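Long-range contacts in nitrogenase molybdenum-iron protein alpha chain (Clostridium pasteurianum, PDB 4WES), which reduces dinitrogen to ammonium as part of the nitrogenase complex, carrying the molybdenum-iron cofactor and sharing an [8Fe-7S] cluster with the beta chain: residues G214-G219 and H263-Y268; R227-I232 and E294-M299; L257-C262 and C284-V289. All coordinates share one frame; numbering follows the deposited sequence. Where two conformers were deposited one is given.

Overall arrangement
Following the chain from the N terminus, strand 209-215 runs into 214-219, the first half of contact 1, and helix 221-232 supplies the first half of contact 2. Strand 257-260 then opens contact 3 at 257-262, and 263-268, the start of the next helix, closes contact 1. Residues 284-289 close contact 3, and 294-299 close contact 2. Contact 3 is therefore nested within contact 2, while contact 1 crosses both. Contacts 1 and 3 touch at the ends of neighbouring parallel strands and both reach the iron-molybdenum cluster; contact 2 joins two helices about 18 Å from contact 1, centre to centre. Thr-295 and Met-299 link contact 2 to contact 3.

Contact 1 of 3, residues G214-G219 and H263-Y268; sequences GEYNIG and HRSINY. With ICS (iron-sulfur-molybdenum cluster with interstitial carbon), chain F.
Tyr-216 and Ser-265 meet hydroxyl to hydroxyl beside the iron-molybdenum cluster. The tyrosine begins at CB, which stands back from the cluster sulfurs. With chi1 at -55°, CG lies anti to the carbonyl carbon, and this turns the ring along the cluster toward helix 263-277. CD2 comes within 3.9 Å of S2A, a sulfur bridging three irons, and has S5A only slightly farther off. One atom on, CE2 makes the closest approach, 3.4 Å from S2A, with the sulfur lying oblique to the ring. CZ draws away from S2A and has Ser-265 OG at 3.6 Å. At the tip, OH and Ser-265 OG share a hydrogen bond of 2.7 Å, the serine oxygen sitting at the ring edge, in its plane. The serine rotamer, chi1 67°, places OG between its own backbone N and carbonyl carbon, from where it also lies 3.7 Å from S2A. Both hydroxyl-bearing side chains thus lie against the same sulfur while bonded to each other.

Behind this bond, Ile-266 presses its branched carbons on the backbone of Gly-214, CG2 reaching the glycine N at 3.6 Å. The chain turns a corner at Gly-214, near the end of strand 209-215, and its backbone is hydrogen-bonded there to Cys-262, after the neighbouring strand 257-260. From these adjacent strands the chain goes on to opposite sides of a Rossmann-like parallel sheet, and the cluster sits near their carboxyl ends. Helix 182-196 packs against Ser-265 through His-186 and against Ile-266 through Asn-190.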
loop_
_atom_site.group_PDB
_atom_site.type_symbol
_atom_site.label_atom_id
_atom_site.label_comp_id
_atom_site.label_asym_id
_atom_site.label_seq_id
_atom_site.Cartn_x
_atom_site.Cartn_y
_atom_site.Cartn_z
ATOM N N GLY A 214 -29.257 6.423 -28.520
ATOM C CA GLY A 214 -28.668 5.125 -28.209
ATOM C C GLY A 214 -27.170 5.232 -28.026
ATOM O O GLY A 214 -26.379 4.455 -28.591
ATOM N N GLU A 215 -26.779 6.190 -27.214
ATOM C CA GLU A 215 -25.394 6.443 -26.876
ATOM C C GLU A 215 -25.347 6.812 -25.402
ATOM O O GLU A 215 -26.057 7.739 -24.975
ATOM C CB GLU A 215 -24.815 7.557 -27.733
ATOM C CG GLU A 215 -23.493 8.074 -27.242
ATOM C CD GLU A 215 -22.440 7.008 -27.039
ATOM O OE1 GLU A 215 -21.697 7.097 -26.033
ATOM O OE2 GLU A 215 -22.355 6.089 -27.895
ATOM N N TYR A 216 -24.520 6.090 -24.625
ATOM C CA TYR A 216 -24.632 6.126 -23.170
ATOM C C TYR A 216 -23.391 6.662 -22.474
ATOM O O TYR A 216 -23.259 6.591 -21.273
ATOM C CB TYR A 216 -25.110 4.764 -22.666
ATOM C CG TYR A 216 -26.388 4.372 -23.359
ATOM C CD1 TYR A 216 -27.603 4.891 -22.946
ATOM C CD2 TYR A 216 -26.379 3.535 -24.450
ATOM C CE1 TYR A 216 -28.770 4.611 -23.604
ATOM C CE2 TYR A 216 -27.554 3.216 -25.119
ATOM C CZ TYR A 216 -28.754 3.751 -24.698
ATOM O OH TYR A 216 -29.937 3.459 -25.346
ATOM N N ASN A 217 -22.474 7.250 -23.262
ATOM C CA ASN A 217 -21.259 7.861 -22.724
ATOM C C ASN A 217 -20.414 6.910 -21.893
ATOM O O ASN A 217 -19.801 7.304 -20.900
ATOM C CB ASN A 217 -21.562 9.134 -21.909
ATOM C CG ASN A 217 -20.351 10.039 -21.790
ATOM O OD1 ASN A 217 -19.524 10.106 -22.705
ATOM N ND2 ASN A 217 -20.250 10.777 -20.697
ATOM N N ILE A 218 -20.335 5.648 -22.331
ATOM C CA ILE A 218 -19.471 4.703 -21.633
ATOM C C ILE A 218 -18.026 5.147 -21.794
ATOM O O ILE A 218 -17.558 5.386 -22.900
ATOM C CB ILE A 218 -19.670 3.288 -22.166
ATOM C CG1 ILE A 218 -21.154 2.849 -22.128
ATOM C CG2 ILE A 218 -18.771 2.310 -21.413
ATOM C CD1 ILE A 218 -21.856 2.998 -20.781
ATOM N N GLY A 219 -17.330 5.295 -20.674
ATOM C CA GLY A 219 -15.945 5.733 -20.715
ATOM C C GLY A 219 -15.708 7.078 -21.360
ATOM O O GLY A 219 -14.587 7.351 -21.769
ATOM N N HIS A 263 -28.613 0.716 -32.563
ATOM C CA HIS A 263 -29.920 0.475 -33.148
ATOM C C HIS A 263 -30.856 -0.261 -32.201
ATOM O O HIS A 263 -32.032 0.099 -32.042
ATOM C CB HIS A 263 -29.779 -0.291 -34.467
ATOM C CG HIS A 263 -31.086 -0.693 -35.061
ATOM N ND1 HIS A 263 -31.623 -1.957 -34.907
ATOM C CD2 HIS A 263 -31.986 0.007 -35.803
ATOM C CE1 HIS A 263 -32.790 -2.003 -35.532
ATOM N NE2 HIS A 263 -33.045 -0.821 -36.076
ATOM N N ARG A 264 -30.378 -1.347 -31.589
ATOM C CA ARG A 264 -31.251 -2.215 -30.845
ATOM C C ARG A 264 -31.984 -1.479 -29.720
ATOM O O ARG A 264 -33.186 -1.666 -29.525
ATOM C CB ARG A 264 -30.428 -3.399 -30.266
ATOM C CG ARG A 264 -31.204 -4.412 -29.455
ATOM C CD ARG A 264 -32.209 -5.236 -30.232
ATOM N NE ARG A 264 -33.498 -4.573 -30.427
ATOM C CZ ARG A 264 -34.170 -4.463 -31.558
ATOM N NH1 ARG A 264 -33.656 -4.800 -32.723
ATOM N NH2 ARG A 264 -35.378 -3.914 -31.513
ATOM N N SER A 265 -31.245 -0.678 -28.930
ATOM C CA SER A 265 -31.837 -0.140 -27.730
ATOM C C SER A 265 -32.746 1.059 -27.965
ATOM O O SER A 265 -33.581 1.346 -27.106
ATOM C CB SER A 265 -30.778 0.289 -26.707
ATOM O OG SER A 265 -30.019 1.405 -27.170
ATOM N N ILE A 266 -32.602 1.755 -29.103
ATOM C CA ILE A 266 -33.253 3.058 -29.259
ATOM C C ILE A 266 -34.070 3.188 -30.509
ATOM O O ILE A 266 -34.686 4.252 -30.747
ATOM C CB ILE A 266 -32.213 4.230 -29.178
ATOM C CG1 ILE A 266 -32.770 5.496 -28.523
ATOM C CG2 ILE A 266 -31.550 4.456 -30.513
ATOM C CD1 ILE A 266 -33.177 5.315 -27.071
ATOM N N ASN A 267 -34.081 2.172 -31.376
ATOM C CA ASN A 267 -34.781 2.307 -32.649
ATOM C C ASN A 267 -36.274 2.573 -32.453
ATOM O O ASN A 267 -36.909 3.180 -33.317
ATOM C CB ASN A 267 -34.562 1.130 -33.620
ATOM C CG ASN A 267 -35.271 -0.157 -33.223
ATOM O OD1 ASN A 267 -36.279 -0.495 -33.847
ATOM N ND2 ASN A 267 -34.754 -0.869 -32.232
ATOM N N TYR A 268 -36.824 2.111 -31.331
ATOM C CA TYR A 268 -38.238 2.350 -31.024
ATOM C C TYR A 268 -38.520 3.866 -31.030
ATOM O O TYR A 268 -39.432 4.350 -31.724
ATOM C CB TYR A 268 -38.633 1.767 -29.663
ATOM C CG TYR A 268 -38.096 0.363 -29.428
ATOM C CD1 TYR A 268 -38.781 -0.765 -29.855
ATOM C CD2 TYR A 268 -36.903 0.179 -28.736
ATOM C CE1 TYR A 268 -38.248 -2.033 -29.654
ATOM C CE2 TYR A 268 -36.380 -1.073 -28.546
ATOM C CZ TYR A 268 -37.059 -2.178 -28.983
ATOM O OH TYR A 268 -36.579 -3.468 -28.765
HETATM FE FE1 ICS F . -26.850 -0.801 -27.108
HETATM MO MO1 ICS F . -23.275 -4.099 -22.135
HETATM FE FE2 ICS F . -27.059 -2.376 -24.977
HETATM FE FE3 ICS F . -25.210 -0.445 -25.030
HETATM FE FE4 ICS F . -24.984 -2.561 -26.622
HETATM FE FE5 ICS F . -23.674 -3.811 -24.782
HETATM FE FE6 ICS F . -25.711 -3.570 -23.133
HETATM FE FE7 ICS F . -23.895 -1.722 -23.200
HETATM C CX ICS F . -25.088 -2.419 -24.678
HETATM S S1A ICS F . -27.166 -3.083 -27.121
HETATM S S1B ICS F . -24.583 -5.450 -23.525
HETATM S S2A ICS F . -27.481 -0.146 -25.043
HETATM S S2B ICS F . -27.889 -3.570 -23.293
HETATM S S3A ICS F . -23.396 -4.080 -27.004
HETATM S S3B ICS F . -24.878 -2.533 -21.352
HETATM S S4A ICS F . -24.582 -0.379 -27.207
HETATM S S4B ICS F . -22.017 -2.825 -23.644
HETATM S S5A ICS F . -23.905 0.466 -23.462
#

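Contact 2 of 3, residues R227-I232 and E294-M299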
loop_
_atom_site.group_PDB
_atom_site.type_symbol
_atom_site.label_atom_id
_atom_site.label_comp_id
_atom_site.label_asym_id
_atom_site.label_seq_id
_atom_site.Cartn_x
_atom_site.Cartn_y
_atom_site.Cartn_z
ATOM N N ARG A 227 -17.316 16.550 -29.015
ATOM C CA ARG A 227 -16.189 17.446 -29.286
ATOM C C ARG A 227 -16.056 17.688 -30.786
ATOM O O ARG A 227 -15.899 18.843 -31.239
ATOM C CB ARG A 227 -14.906 16.797 -28.741
ATOM C CG ARG A 227 -13.661 17.645 -28.918
ATOM C CD ARG A 227 -12.416 16.944 -28.438
ATOM N NE ARG A 227 -12.071 15.788 -29.241
ATOM C CZ ARG A 227 -11.490 15.826 -30.440
ATOM N NH1 ARG A 227 -11.129 16.992 -30.970
ATOM N NH2 ARG A 227 -11.293 14.718 -31.134
ATOM N N VAL A 228 -16.104 16.606 -31.553
ATOM C CA VAL A 228 -15.943 16.703 -33.005
ATOM C C VAL A 228 -17.160 17.321 -33.671
ATOM O O VAL A 228 -17.033 18.169 -34.556
ATOM C CB VAL A 228 -15.579 15.329 -33.629
ATOM C CG1 VAL A 228 -15.541 15.369 -35.118
ATOM C CG2 VAL A 228 -14.215 14.951 -33.114
ATOM N N LEU A 229 -18.356 16.930 -33.246
ATOM C CA LEU A 229 -19.578 17.479 -33.840
ATOM C C LEU A 229 -19.651 18.980 -33.608
ATOM O O LEU A 229 -20.025 19.745 -34.523
ATOM C CB LEU A 229 -20.807 16.778 -33.250
ATOM C CG LEU A 229 -20.961 15.314 -33.642
ATOM C CD1 LEU A 229 -22.070 14.644 -32.840
ATOM C CD2 LEU A 229 -21.184 15.173 -35.126
ATOM N N GLU A 230 -19.322 19.417 -32.399
ATOM C CA GLU A 230 -19.374 20.840 -32.096
ATOM C C GLU A 230 -18.286 21.617 -32.861
ATOM O O GLU A 230 -18.540 22.775 -33.275
ATOM C CB GLU A 230 -19.276 21.044 -30.574
ATOM C CG GLU A 230 -20.563 20.563 -29.907
ATOM C CD GLU A 230 -20.548 20.466 -28.386
ATOM O OE1 GLU A 230 -21.665 20.289 -27.826
ATOM O OE2 GLU A 230 -19.489 20.591 -27.717
ATOM N N LYS A 231 -17.116 21.022 -33.087
ATOM C CA LYS A 231 -16.090 21.673 -33.908
ATOM C C LYS A 231 -16.581 21.930 -35.342
ATOM O O LYS A 231 -16.267 22.969 -35.932
ATOM C CB LYS A 231 -14.819 20.804 -34.006
ATOM C CG LYS A 231 -13.799 20.939 -32.919
ATOM C CD LYS A 231 -12.669 19.930 -33.130
ATOM C CE LYS A 231 -11.756 20.358 -34.244
ATOM N NZ LYS A 231 -10.462 19.630 -34.143
ATOM N N ILE A 232 -17.366 21.006 -35.879
ATOM C CA ILE A 232 -17.875 21.168 -37.230
ATOM C C ILE A 232 -18.966 22.251 -37.261
ATOM O O ILE A 232 -19.127 22.966 -38.284
ATOM C CB ILE A 232 -18.388 19.827 -37.758
ATOM C CG1 ILE A 232 -17.199 18.878 -37.948
ATOM C CG2 ILE A 232 -19.147 20.030 -39.046
ATOM C CD1 ILE A 232 -17.585 17.431 -38.136
ATOM N N GLU A 294 -17.487 8.229 -42.414
ATOM C CA GLU A 294 -18.720 7.955 -43.182
ATOM C C GLU A 294 -19.915 8.646 -42.510
ATOM O O GLU A 294 -20.746 9.251 -43.198
ATOM C CB GLU A 294 -18.974 6.449 -43.301
ATOM C CG GLU A 294 -20.274 6.085 -43.971
ATOM C CD GLU A 294 -20.414 4.587 -44.202
ATOM O OE1 GLU A 294 -20.117 3.797 -43.283
ATOM O OE2 GLU A 294 -20.817 4.214 -45.320
ATOM N N THR A 295 -19.993 8.552 -41.183
ATOM C CA THR A 295 -21.084 9.180 -40.440
ATOM C C THR A 295 -21.096 10.693 -40.700
ATOM O O THR A 295 -22.143 11.278 -41.004
ATOM C CB THR A 295 -20.906 8.923 -38.939
ATOM O OG1 THR A 295 -21.019 7.523 -38.658
ATOM C CG2 THR A 295 -21.953 9.690 -38.141
ATOM N N LEU A 296 -19.959 11.341 -40.534
ATOM C CA LEU A 296 -19.885 12.786 -40.684
ATOM C C LEU A 296 -20.240 13.184 -42.108
ATOM O O LEU A 296 -20.893 14.201 -42.349
ATOM C CB LEU A 296 -18.499 13.298 -40.304
ATOM C CG LEU A 296 -18.116 13.134 -38.833
ATOM C CD1 LEU A 296 -16.662 13.564 -38.643
ATOM C CD2 LEU A 296 -19.031 13.952 -37.940
ATOM N N ARG A 297 -19.783 12.417 -43.091
ATOM C CA ARG A 297 -20.107 12.709 -44.478
ATOM C C ARG A 297 -21.597 12.487 -44.781
ATOM O O ARG A 297 -22.205 13.265 -45.516
ATOM C CB ARG A 297 -19.195 11.927 -45.420
ATOM C CG ARG A 297 -17.769 12.474 -45.405
ATOM C CD ARG A 297 -16.797 11.616 -46.163
ATOM N NE ARG A 297 -15.530 12.302 -46.213
ATOM C CZ ARG A 297 -14.382 11.731 -46.555
ATOM N NH1 ARG A 297 -14.335 10.431 -46.812
ATOM N NH2 ARG A 297 -13.289 12.460 -46.606
ATOM N N ASP A 298 -22.202 11.488 -44.157
ATOM C CA ASP A 298 -23.647 11.279 -44.331
ATOM C C ASP A 298 -24.441 12.443 -43.737
ATOM O O ASP A 298 -25.440 12.898 -44.308
ATOM C CB ASP A 298 -24.080 9.986 -43.642
ATOM C CG ASP A 298 -23.691 8.716 -44.395
ATOM O OD1 ASP A 298 -23.404 8.779 -45.602
ATOM O OD2 ASP A 298 -23.793 7.645 -43.778
ATOM N N MET A 299 -24.008 12.890 -42.561
ATOM C CA MET A 299 -24.676 14.004 -41.890
ATOM C C MET A 299 -24.585 15.247 -42.773
ATOM O O MET A 299 -25.577 15.967 -42.974
ATOM C CB MET A 299 -24.020 14.306 -40.552
ATOM C CG MET A 299 -24.240 13.243 -39.518
ATOM S SD MET A 299 -23.320 13.596 -38.012
ATOM C CE MET A 299 -24.244 15.018 -37.437
#
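Leu-296 is the bump here: its forked end pushes into a shallow hollow on helix 221-232 formed by Val-228, Leu-229 and Ile-232. Ile-232 CD1 lies against both leucine methyls, 3.8 Å from Leu-296 CD2 and slightly farther from CD1. Leu-296 CD2 also meets Leu-229 CD2 at 3.7 Å, and Leu-296 CD1 also meets Val-228 CG1 at 4.1 Å, with the valine and leucine side chains crossing at about a right angle. A return fit comes from Leu-229, whose CD2 drops into the notch between Leu-296 and Met-299, one turn apart. Met-299 bends at its last torsion (chi3 69°), and this curls CE round to Leu-229 CD2, 3.8 Å away, with SD also close to that methyl.

Both helices pack on one face of the Rossmann-like parallel sheet, where Leu-229 and Met-299 each also rest on Ile-210 of strand 209-215. The segment axes run in roughly the same direction, crossing at -36°, and come no closer than 12.3 Å, so contact is made by the ends of side chains and the backbones stay apart. Helix 306-334 packs beside Val-228 and Ile-232, through Val-315 and Leu-308. Farther round helix 221-232, Lys-231 makes salt bridges with Glu-318 and Glu-319.

Contact 3 of 3, residues L257-C262 and C284-V289; sequences LNLVQC and CNFIGV. With ICS (iron-sulfur-molybdenum cluster with interstitial carbon), chain F.
At the carboxyl end of the Rossmann-like sheet, where strand 257-260 leads to the cysteine that holds the iron-molybdenum cluster, Val-260 and Gln-261 bind the loop leaving the next strand. Cys-284 N gives a hydrogen bond of 2.9 Å to Val-260 O. The Gln-261 amide then uses both its ends. OE1 takes the backbone N of Phe-286 at 2.9 Å, and NE2 donates to Asn-285 OD1 at 3.1 Å, nearly straight at 173° and with that oxygen in the glutamine amide plane. A bend at chi2 (64°) brings the amide round to the loop. Asn-285 OD1 also accepts from Ile-287 N, closing an Asx turn; its two donors come from opposite faces of its plane, which fixes the asparagine between the glutamine and its own loop.

Cys-284 SG lies on the Val-260/Gln-261 peptide, 3.4 Å from Gln-261 N, with Leu-259 CB alongside. Leu-259 CD1 meets the edge of the Phe-286 ring, in its plane, 4.0 Å from CZ. Thr-295 OG1 of helix 289-303 is hydrogen-bonded to Asn-285 N. Past Gln-261 the chain turns away, and Cys-262, its SG anti to the backbone N (chi1 176°), binds the terminal iron FE1 at 2.3 Å.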
loop_
_atom_site.group_PDB
_atom_site.type_symbol
_atom_site.label_atom_id
_atom_site.label_comp_id
_atom_site.label_asym_id
_atom_site.label_seq_id
_atom_site.Cartn_x
_atom_site.Cartn_y
_atom_site.Cartn_z
ATOM N N LEU A 257 -32.240 16.160 -37.034
ATOM C CA LEU A 257 -31.780 14.852 -37.457
ATOM C C LEU A 257 -31.397 14.039 -36.245
ATOM O O LEU A 257 -30.629 14.508 -35.398
ATOM C CB LEU A 257 -30.566 14.988 -38.408
ATOM C CG LEU A 257 -30.021 13.685 -39.028
ATOM C CD1 LEU A 257 -31.039 13.033 -39.957
ATOM C CD2 LEU A 257 -28.736 14.021 -39.762
ATOM N N ASN A 258 -31.930 12.812 -36.184
ATOM C CA ASN A 258 -31.535 11.840 -35.165
ATOM C C ASN A 258 -30.451 10.912 -35.720
ATOM O O ASN A 258 -30.559 10.413 -36.850
ATOM C CB ASN A 258 -32.743 10.993 -34.749
ATOM C CG ASN A 258 -33.615 11.667 -33.717
ATOM O OD1 ASN A 258 -33.100 12.329 -32.826
ATOM N ND2 ASN A 258 -34.918 11.377 -33.756
ATOM N N LEU A 259 -29.418 10.693 -34.916
ATOM C CA LEU A 259 -28.316 9.801 -35.265
ATOM C C LEU A 259 -28.452 8.553 -34.379
ATOM O O LEU A 259 -28.359 8.665 -33.174
ATOM C CB LEU A 259 -26.986 10.471 -35.018
ATOM C CG LEU A 259 -26.788 11.889 -35.547
ATOM C CD1 LEU A 259 -25.414 12.419 -35.174
ATOM C CD2 LEU A 259 -27.031 12.008 -37.022
ATOM N N VAL A 260 -28.568 7.379 -34.958
ATOM C CA VAL A 260 -28.782 6.161 -34.185
ATOM C C VAL A 260 -27.485 5.367 -34.100
ATOM O O VAL A 260 -27.054 4.759 -35.086
ATOM C CB VAL A 260 -29.928 5.333 -34.790
ATOM C CG1 VAL A 260 -30.046 3.972 -34.133
ATOM C CG2 VAL A 260 -31.252 6.085 -34.679
ATOM N N GLN A 261 -26.859 5.387 -32.927
ATOM C CA GLN A 261 -25.621 4.645 -32.689
ATOM C C GLN A 261 -25.956 3.182 -32.333
ATOM O O GLN A 261 -25.639 2.295 -33.096
ATOM C CB GLN A 261 -24.774 5.327 -31.597
ATOM C CG GLN A 261 -23.472 4.601 -31.239
ATOM C CD GLN A 261 -22.500 4.552 -32.373
ATOM O OE1 GLN A 261 -22.262 5.572 -33.031
ATOM N NE2 GLN A 261 -21.890 3.390 -32.586
ATOM N N CYS A 262 -26.624 2.976 -31.210
ATOM C CA CYS A 262 -27.121 1.651 -30.872
ATOM C C CYS A 262 -28.518 1.460 -31.463
ATOM O O CYS A 262 -29.503 2.009 -30.931
ATOM C CB CYS A 262 -27.191 1.433 -29.360
ATOM S SG CYS A 262 -27.910 -0.165 -29.026
ATOM N N CYS A 284 -25.855 5.821 -37.536
ATOM C CA CYS A 284 -24.503 6.377 -37.435
ATOM C C CYS A 284 -23.570 5.339 -36.800
ATOM O O CYS A 284 -24.012 4.374 -36.176
ATOM C CB CYS A 284 -24.462 7.648 -36.579
ATOM S SG CYS A 284 -24.885 7.440 -34.828
ATOM N N ASN A 285 -22.274 5.563 -36.958
ATOM C CA ASN A 285 -21.307 4.789 -36.196
ATOM C C ASN A 285 -20.094 5.646 -35.945
ATOM O O ASN A 285 -19.263 5.860 -36.829
ATOM C CB ASN A 285 -20.912 3.510 -36.923
ATOM C CG ASN A 285 -19.974 2.687 -36.072
ATOM O OD1 ASN A 285 -19.871 2.918 -34.883
ATOM N ND2 ASN A 285 -19.305 1.705 -36.669
ATOM N N PHE A 286 -19.976 6.100 -34.706
ATOM C CA PHE A 286 -18.853 6.933 -34.294
ATOM C C PHE A 286 -17.661 6.111 -33.775
ATOM O O PHE A 286 -16.758 6.671 -33.172
ATOM C CB PHE A 286 -19.286 7.957 -33.242
ATOM C CG PHE A 286 -20.122 9.066 -33.795
ATOM C CD1 PHE A 286 -21.509 9.057 -33.685
ATOM C CD2 PHE A 286 -19.519 10.145 -34.403
ATOM C CE1 PHE A 286 -22.253 10.103 -34.220
ATOM C CE2 PHE A 286 -20.275 11.185 -34.910
ATOM C CZ PHE A 286 -21.643 11.158 -34.816
ATOM N N ILE A 287 -17.632 4.802 -34.051
ATOM C CA ILE A 287 -16.498 3.983 -33.650
ATOM C C ILE A 287 -15.675 3.590 -34.887
ATOM O O ILE A 287 -16.210 3.089 -35.887
ATOM C CB ILE A 287 -16.995 2.760 -32.874
ATOM C CG1 ILE A 287 -17.786 3.226 -31.650
ATOM C CG2 ILE A 287 -15.825 1.911 -32.435
ATOM C CD1 ILE A 287 -18.750 2.226 -31.068
ATOM N N GLY A 288 -14.379 3.883 -34.829
ATOM C CA GLY A 288 -13.459 3.626 -35.911
ATOM C C GLY A 288 -13.340 4.778 -36.860
ATOM O O GLY A 288 -14.331 5.451 -37.159
ATOM N N VAL A 289 -12.162 4.993 -37.417
ATOM C CA VAL A 289 -11.979 6.109 -38.363
ATOM C C VAL A 289 -12.967 5.987 -39.509
ATOM O O VAL A 289 -13.623 6.963 -39.887
ATOM C CB VAL A 289 -10.545 6.119 -38.926
ATOM C CG1 VAL A 289 -10.388 7.157 -40.023
ATOM C CG2 VAL A 289 -9.533 6.420 -37.826
HETATM FE FE1 ICS F . -26.850 -0.801 -27.108
HETATM MO MO1 ICS F . -23.275 -4.099 -22.135
HETATM FE FE2 ICS F . -27.059 -2.376 -24.977
HETATM FE FE3 ICS F . -25.210 -0.445 -25.030
HETATM FE FE4 ICS F . -24.984 -2.561 -26.622
HETATM FE FE5 ICS F . -23.674 -3.811 -24.782
HETATM FE FE6 ICS F . -25.711 -3.570 -23.133
HETATM FE FE7 ICS F . -23.895 -1.722 -23.200
HETATM C CX ICS F . -25.088 -2.419 -24.678
HETATM S S1A ICS F . -27.166 -3.083 -27.121
HETATM S S1B ICS F . -24.583 -5.450 -23.525
HETATM S S2A ICS F . -27.481 -0.146 -25.043
HETATM S S2B ICS F . -27.889 -3.570 -23.293
HETATM S S3A ICS F . -23.396 -4.080 -27.004
HETATM S S3B ICS F . -24.878 -2.533 -21.352
HETATM S S4A ICS F . -24.582 -0.379 -27.207
HETATM S S4B ICS F . -22.017 -2.825 -23.644
HETATM S S5A ICS F . -23.905 0.466 -23.462
#